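Local coordinates for protein endoglucanase CEL5A (Eubacterium cellulosolvens, PDB 4AFM) that probably binds xyloglucan through this non-catalytic carbohydrate binding module, which is part of a family 5 glycoside hydrolase, at residues A73-Y78 / A93-S98; F39-N44 / S102-I107; Q91-K94 / D100-D103. All blocks are in the same frame, centred on the assembly; numbering follows the deposited sequence. Where two conformers were deposited one is given.

Overall arrangement
From the N terminus, the chain leaves strand 28-30 and makes the turn at F39-N44, the first half of interaction 2. That contact closes the widest loop: 57 residues run on before S102-I107 leads into strand 106-111. Interaction 1 lies wholly within this span, where the edge strand 71-75 meets the end of helix 89-96 after 14 intervening residues. Interaction 3 takes up the helix residues A93 and K94 that interaction 1 also uses, and its far side overlaps that of interaction 2 at S102 and D103; its own loop spans five residues. Together they tie helix 89-96, the loop after it and the turn at 39-44 to the four-stranded sheet.

Interaction 1. Residues A73-Y78 / A93-S98; sequences AQISPY and AKAYGS
A73 and I75 press their side chains against A95, on the last turn of helix 89-96. The methyl of A73 meets the A95 backbone, with CB 3.5 Å from A95 O, and also its methyl, the two CB atoms being 3.8 Å apart. The same A73 CB lies 3.7 Å from Y96 N and close to the plane of the Y96 ring, at its edge. Two residues on, the branch methyl of I75 does the touching: CG2 comes to 3.4 Å from A95 CB, tighter than ordinary van der Waals contact. It gets there because chi1 of 54° sets CG1 between the backbone N and the carbonyl carbon and turns CG2 anti to that carbon. A95 CB thus meets two methyls from one side of the strand, while Q74 between them points away.

Further out, backbone hydrogen bonds between A73 and F60 and between I75 and L58 hold this edge strand on strand 56-62. Y96 is fixed at its far end by a hydrogen bond between its OH and D103 OD1, its ring leans on F101 with the planes about 50° apart, and S98 O lies in the ring plane at an edge. The helix stops just beyond the contact at G97, whose phi of 96° is easily reached by glycine. Strand and helix approach to 5.0 Å between the CA atoms of A73 and A95. The side-chain pairs are apolar, the A73 methyl also lies against polar backbone atoms of the helix end, and cohesion rests on the van der Waals fit that small methyls allow.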
# COMPACT_ATOMS: atom_id res chain seq x y z
N ALA A 73 9.89 -16.37 -3.51
CA ALA A 73 9.37 -17.21 -2.31
C ALA A 73 7.83 -17.24 -2.55
O ALA A 73 7.14 -16.31 -1.92
CB ALA A 73 9.83 -16.72 -1.04
N GLN A 74 7.30 -18.04 -3.37
CA GLN A 74 5.88 -18.20 -3.63
C GLN A 74 5.35 -19.18 -2.59
O GLN A 74 5.83 -20.39 -2.60
CB GLN A 74 5.68 -18.63 -4.98
CG GLN A 74 4.30 -18.84 -5.38
CD GLN A 74 4.23 -19.03 -6.82
OE1 GLN A 74 4.81 -18.41 -7.69
NE2 GLN A 74 3.45 -20.07 -7.14
N ILE A 75 4.43 -18.78 -1.77
CA ILE A 75 3.93 -19.66 -0.75
C ILE A 75 2.45 -19.74 -0.80
O ILE A 75 1.68 -18.80 -0.98
CB ILE A 75 4.33 -19.58 0.63
CG1 ILE A 75 4.07 -18.17 0.98
CG2 ILE A 75 5.82 -19.87 0.85
CD1 ILE A 75 4.13 -17.99 2.53
N SER A 76 2.05 -20.99 -0.60
CA SER A 76 0.61 -21.27 -0.36
C SER A 76 0.32 -20.94 1.09
O SER A 76 1.16 -20.87 1.89
CB SER A 76 0.30 -22.74 -0.73
OG SER A 76 1.18 -23.41 0.04
N PRO A 77 -1.00 -20.80 1.41
CA PRO A 77 -1.34 -20.52 2.83
C PRO A 77 -0.79 -21.56 3.78
O PRO A 77 -0.80 -22.75 3.46
CB PRO A 77 -2.88 -20.61 2.76
CG PRO A 77 -3.24 -20.18 1.32
CD PRO A 77 -2.15 -20.80 0.52
N TYR A 78 -0.36 -21.12 4.93
CA TYR A 78 -0.08 -22.07 5.99
C TYR A 78 -1.34 -22.88 6.21
O TYR A 78 -1.25 -24.16 6.34
CB TYR A 78 0.36 -21.33 7.21
CG TYR A 78 0.78 -22.20 8.37
CD1 TYR A 78 1.49 -23.36 8.22
CD2 TYR A 78 0.29 -21.90 9.62
CE1 TYR A 78 1.80 -24.18 9.40
CE2 TYR A 78 0.66 -22.62 10.79
CZ TYR A 78 1.35 -23.73 10.61
OH TYR A 78 1.67 -24.49 11.79
N ALA A 93 9.76 -17.15 5.97
CA ALA A 93 11.22 -17.19 6.10
C ALA A 93 11.79 -18.50 5.52
O ALA A 93 12.86 -18.43 4.91
CB ALA A 93 11.57 -17.04 7.59
N LYS A 94 11.08 -19.59 5.73
CA LYS A 94 11.60 -20.86 5.19
C LYS A 94 11.64 -20.77 3.66
O LYS A 94 12.63 -21.18 3.01
CB LYS A 94 10.72 -21.97 5.61
CG LYS A 94 11.19 -23.28 4.98
CD LYS A 94 10.23 -24.40 5.44
CE LYS A 94 10.71 -25.76 4.90
NZ LYS A 94 9.90 -26.83 5.58
N ALA A 95 10.60 -20.21 3.05
CA ALA A 95 10.57 -20.06 1.58
C ALA A 95 11.55 -19.04 1.10
O ALA A 95 12.16 -19.17 0.03
CB ALA A 95 9.18 -19.74 1.11
N TYR A 96 11.78 -17.96 1.85
CA TYR A 96 12.70 -16.91 1.49
C TYR A 96 14.13 -17.31 1.69
O TYR A 96 15.03 -16.71 1.11
CB TYR A 96 12.32 -15.63 2.29
CG TYR A 96 12.99 -14.36 1.80
CD1 TYR A 96 12.59 -13.77 0.57
CD2 TYR A 96 13.94 -13.72 2.54
CE1 TYR A 96 13.19 -12.62 0.10
CE2 TYR A 96 14.52 -12.55 2.08
CZ TYR A 96 14.13 -12.01 0.87
OH TYR A 96 14.68 -10.85 0.41
N GLY A 97 14.41 -18.37 2.51
CA GLY A 97 15.75 -18.83 2.77
C GLY A 97 16.28 -18.25 4.00
O GLY A 97 17.44 -18.66 4.35
N SER A 98 15.66 -17.31 4.67
CA SER A 98 16.09 -16.75 5.97
C SER A 98 14.99 -15.83 6.43
O SER A 98 14.07 -15.52 5.72
CB SER A 98 17.36 -15.95 5.89
OG SER A 98 17.13 -14.72 5.18

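Interaction 2. Residues F39-N44 / S102-I107; sequences FDLNKN and SDLDYI
An Asx turn within a type I beta turn, D40 to K43, presents L41 to L104 and I107 over the inner strands 106-111 and 56-62 of the four-stranded sheet, L104 lying in the lead-in to 106-111. The leucine splits its two branches between these partners. Its CD1 meets L104 CD2 at 3.8 Å, where the two leucine side chains cross at about a right angle, while L41 CD2 reaches the end of the isoleucine, 4.3 Å from I107 CD1. CG of L104 is anti to the backbone N (chi1 180°), carrying CD2 out to L41. All three side chains also rest on F60 of strand 56-62, so the loop residue completes an apolar patch over the sheet.

The turn that carries L41 is braced by its own polar groups. D40 OD1 accepts twice from N42: the backbone N, at 2.9 Å, comes from above the carboxylate plane, and OD1 receives ND2, 3.1 Å away, on its syn lone pair. K43 N closes the turn onto D40 O, and K89 NZ, from the helix, hydrogen bonds to both L41 O and K43 O. D105 and Y106 both face A61 in a classic beta bulge where strand 106-111 begins; I107 pairs with L30. The turn lies on the connection from strand 28-30 of one sheet to 45-52 of the other, and its leucine packs on the first sheet, as in the beta-sandwich folds common among carbohydrate binding modules.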
# COMPACT_ATOMS: atom_id res chain seq x y z
N PHE A 39 3.64 -2.26 8.25
CA PHE A 39 3.88 -3.13 9.37
C PHE A 39 5.38 -3.37 9.43
O PHE A 39 6.12 -3.12 8.48
CB PHE A 39 3.06 -4.43 9.35
CG PHE A 39 3.49 -5.42 8.33
CD1 PHE A 39 3.14 -5.31 6.99
CD2 PHE A 39 4.31 -6.50 8.68
CE1 PHE A 39 3.54 -6.24 6.03
CE2 PHE A 39 4.66 -7.43 7.73
CZ PHE A 39 4.34 -7.28 6.40
N ASP A 40 5.82 -3.92 10.56
CA ASP A 40 7.25 -4.15 10.83
C ASP A 40 7.57 -5.65 10.62
O ASP A 40 7.17 -6.54 11.35
CB ASP A 40 7.53 -3.80 12.30
CG ASP A 40 9.00 -3.99 12.61
OD1 ASP A 40 9.81 -4.35 11.76
OD2 ASP A 40 9.31 -3.75 13.83
N LEU A 41 8.30 -5.90 9.51
CA LEU A 41 8.72 -7.27 9.15
C LEU A 41 9.55 -7.95 10.18
O LEU A 41 9.73 -9.16 10.19
CB LEU A 41 9.51 -7.16 7.86
CG LEU A 41 8.61 -6.92 6.61
CD1 LEU A 41 9.45 -6.31 5.49
CD2 LEU A 41 7.95 -8.22 6.12
N ASN A 42 10.16 -7.15 11.11
CA ASN A 42 11.03 -7.74 12.14
C ASN A 42 10.22 -8.35 13.26
O ASN A 42 10.80 -9.19 13.97
CB ASN A 42 11.91 -6.63 12.76
CG ASN A 42 12.89 -6.14 11.78
OD1 ASN A 42 13.89 -6.83 11.53
ND2 ASN A 42 12.75 -4.99 11.23
N LYS A 43 8.99 -8.01 13.44
CA LYS A 43 8.18 -8.70 14.47
C LYS A 43 7.79 -10.07 13.98
O LYS A 43 7.84 -10.37 12.80
CB LYS A 43 6.93 -7.86 14.76
CG LYS A 43 7.32 -6.49 15.30
CD LYS A 43 6.31 -5.56 15.95
CE LYS A 43 5.71 -6.25 17.15
NZ LYS A 43 6.53 -6.01 18.39
N ASN A 44 7.33 -10.94 14.91
CA ASN A 44 6.72 -12.16 14.46
C ASN A 44 5.35 -11.80 14.03
O ASN A 44 4.72 -10.90 14.66
CB ASN A 44 6.67 -13.17 15.62
CG ASN A 44 6.49 -14.53 15.09
OD1 ASN A 44 6.56 -14.85 13.86
ND2 ASN A 44 6.21 -15.46 16.04
N SER A 102 16.32 -7.72 5.12
CA SER A 102 17.00 -6.47 4.84
C SER A 102 17.20 -6.24 3.36
O SER A 102 17.50 -5.13 2.93
CB SER A 102 18.39 -6.44 5.53
OG SER A 102 19.21 -7.49 5.01
N ASP A 103 17.00 -7.28 2.51
CA ASP A 103 17.16 -7.14 1.04
C ASP A 103 15.84 -7.46 0.36
O ASP A 103 15.86 -7.71 -0.88
CB ASP A 103 18.28 -8.11 0.54
CG ASP A 103 18.01 -9.58 1.05
OD1 ASP A 103 16.96 -9.94 1.65
OD2 ASP A 103 19.02 -10.40 0.87
N LEU A 104 14.71 -7.41 1.02
CA LEU A 104 13.42 -7.76 0.41
C LEU A 104 12.94 -6.74 -0.56
O LEU A 104 12.74 -5.54 -0.16
CB LEU A 104 12.43 -7.97 1.54
CG LEU A 104 11.01 -8.34 1.09
CD1 LEU A 104 10.96 -9.69 0.36
CD2 LEU A 104 10.07 -8.33 2.29
N ASP A 105 12.69 -7.08 -1.80
CA ASP A 105 12.26 -6.09 -2.83
C ASP A 105 10.78 -6.06 -3.04
O ASP A 105 10.29 -5.00 -3.55
CB ASP A 105 12.97 -6.40 -4.15
CG ASP A 105 14.37 -6.14 -4.18
OD1 ASP A 105 14.74 -4.96 -3.83
OD2 ASP A 105 15.24 -6.94 -4.54
N TYR A 106 10.03 -7.09 -2.73
CA TYR A 106 8.65 -7.17 -3.21
C TYR A 106 7.85 -8.09 -2.34
O TYR A 106 8.34 -9.23 -2.01
CB TYR A 106 8.71 -7.76 -4.66
CG TYR A 106 7.36 -7.98 -5.29
CD1 TYR A 106 6.59 -6.90 -5.76
CD2 TYR A 106 6.80 -9.27 -5.39
CE1 TYR A 106 5.38 -7.10 -6.36
CE2 TYR A 106 5.56 -9.45 -5.98
CZ TYR A 106 4.89 -8.37 -6.47
OH TYR A 106 3.65 -8.67 -7.05
N ILE A 107 6.64 -7.70 -2.02
CA ILE A 107 5.64 -8.54 -1.42
C ILE A 107 4.43 -8.47 -2.29
O ILE A 107 3.96 -7.37 -2.61
CB ILE A 107 5.28 -8.01 0.03
CG1 ILE A 107 6.52 -8.11 0.90
CG2 ILE A 107 4.11 -8.83 0.60
CD1 ILE A 107 6.35 -7.35 2.22

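Interaction 3. Residues Q91-K94 / D100-D103; sequences QIAK and DFSD
F101 reaches across to helix 89-96 and sets CZ of its ring against both I92 and A93. It covers I92 from the side of the branch methyl: CG2 is 4.0 Å from F101 CZ, and the two side chains cross at about a right angle. With A93 the touch is looser and involves the backbone as well, CZ being 4.3 Å from A93 CA and 4.5 Å from A93 CB. Both residues approach the ring obliquely. On the helix, chi1 of -65° puts CG1 of I92 beside the backbone N and leaves CG2 anti to it, which brings this branch to the ring; I92 also touches L58, F60 and I75, down on the sheet.

The ring also meets F60 edge-to-face and touches L41 of the 39-44 turn. Its backbone lies within an Asx turn that spans it: D100 OD1 accepts from S102 N at 3.0 Å on the anti side and from S102 OG at 2.7 Å on the syn side, both donors lying on the same face of the carboxylate. Next along, D103 OD2 forms a salt bridge with R62 NH1 of strand 56-62. The result is a short helix-loop-strand connection, in which F101, within an Asx turn after the helix, packs back on that helix and on F60 of the four-stranded sheet.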
# COMPACT_ATOMS: atom_id res chain seq x y z
N GLN A 91 6.79 -19.55 8.05
CA GLN A 91 6.65 -20.18 6.74
C GLN A 91 7.30 -19.36 5.64
O GLN A 91 7.99 -19.81 4.74
CB GLN A 91 5.18 -20.33 6.64
CG GLN A 91 4.75 -20.67 5.32
CD GLN A 91 3.27 -20.35 5.05
OE1 GLN A 91 2.58 -19.41 5.53
NE2 GLN A 91 2.77 -21.16 4.16
N ILE A 92 7.09 -18.03 5.70
CA ILE A 92 7.66 -17.13 4.70
C ILE A 92 9.17 -17.21 4.79
O ILE A 92 9.83 -17.24 3.72
CB ILE A 92 7.14 -15.66 4.96
CG1 ILE A 92 5.63 -15.57 4.74
CG2 ILE A 92 7.88 -14.70 4.13
CD1 ILE A 92 4.98 -14.29 5.37
N ALA A 93 9.76 -17.15 5.97
CA ALA A 93 11.22 -17.19 6.10
C ALA A 93 11.79 -18.50 5.52
O ALA A 93 12.86 -18.43 4.91
CB ALA A 93 11.57 -17.04 7.59
N LYS A 94 11.08 -19.59 5.73
CA LYS A 94 11.60 -20.86 5.19
C LYS A 94 11.64 -20.77 3.66
O LYS A 94 12.63 -21.18 3.01
CB LYS A 94 10.72 -21.97 5.61
CG LYS A 94 11.19 -23.28 4.98
CD LYS A 94 10.23 -24.40 5.44
CE LYS A 94 10.71 -25.76 4.90
NZ LYS A 94 9.90 -26.83 5.58
N ASP A 100 15.93 -12.82 7.34
CA ASP A 100 16.58 -11.55 7.21
C ASP A 100 15.91 -10.88 5.97
O ASP A 100 16.25 -11.21 4.82
CB ASP A 100 18.07 -11.77 6.92
CG ASP A 100 18.81 -10.52 6.74
OD1 ASP A 100 18.31 -9.45 6.58
OD2 ASP A 100 20.08 -10.59 6.68
N PHE A 101 15.03 -9.89 6.25
CA PHE A 101 14.32 -9.14 5.17
C PHE A 101 15.00 -7.90 4.82
O PHE A 101 14.40 -7.01 4.18
CB PHE A 101 12.86 -9.01 5.54
CG PHE A 101 12.17 -10.28 5.71
CD1 PHE A 101 12.09 -11.28 4.66
CD2 PHE A 101 11.52 -10.64 6.93
CE1 PHE A 101 11.47 -12.52 4.86
CE2 PHE A 101 10.84 -11.87 7.06
CZ PHE A 101 10.86 -12.88 6.07
N SER A 102 16.32 -7.72 5.12
CA SER A 102 17.00 -6.47 4.84
C SER A 102 17.20 -6.24 3.36
O SER A 102 17.50 -5.13 2.93
CB SER A 102 18.39 -6.44 5.53
OG SER A 102 19.21 -7.49 5.01
N ASP A 103 17.00 -7.28 2.51
CA ASP A 103 17.16 -7.14 1.04
C ASP A 103 15.84 -7.46 0.36
O ASP A 103 15.86 -7.71 -0.88
CB ASP A 103 18.28 -8.11 0.54
CG ASP A 103 18.01 -9.58 1.05
OD1 ASP A 103 16.96 -9.94 1.65
OD2 ASP A 103 19.02 -10.40 0.87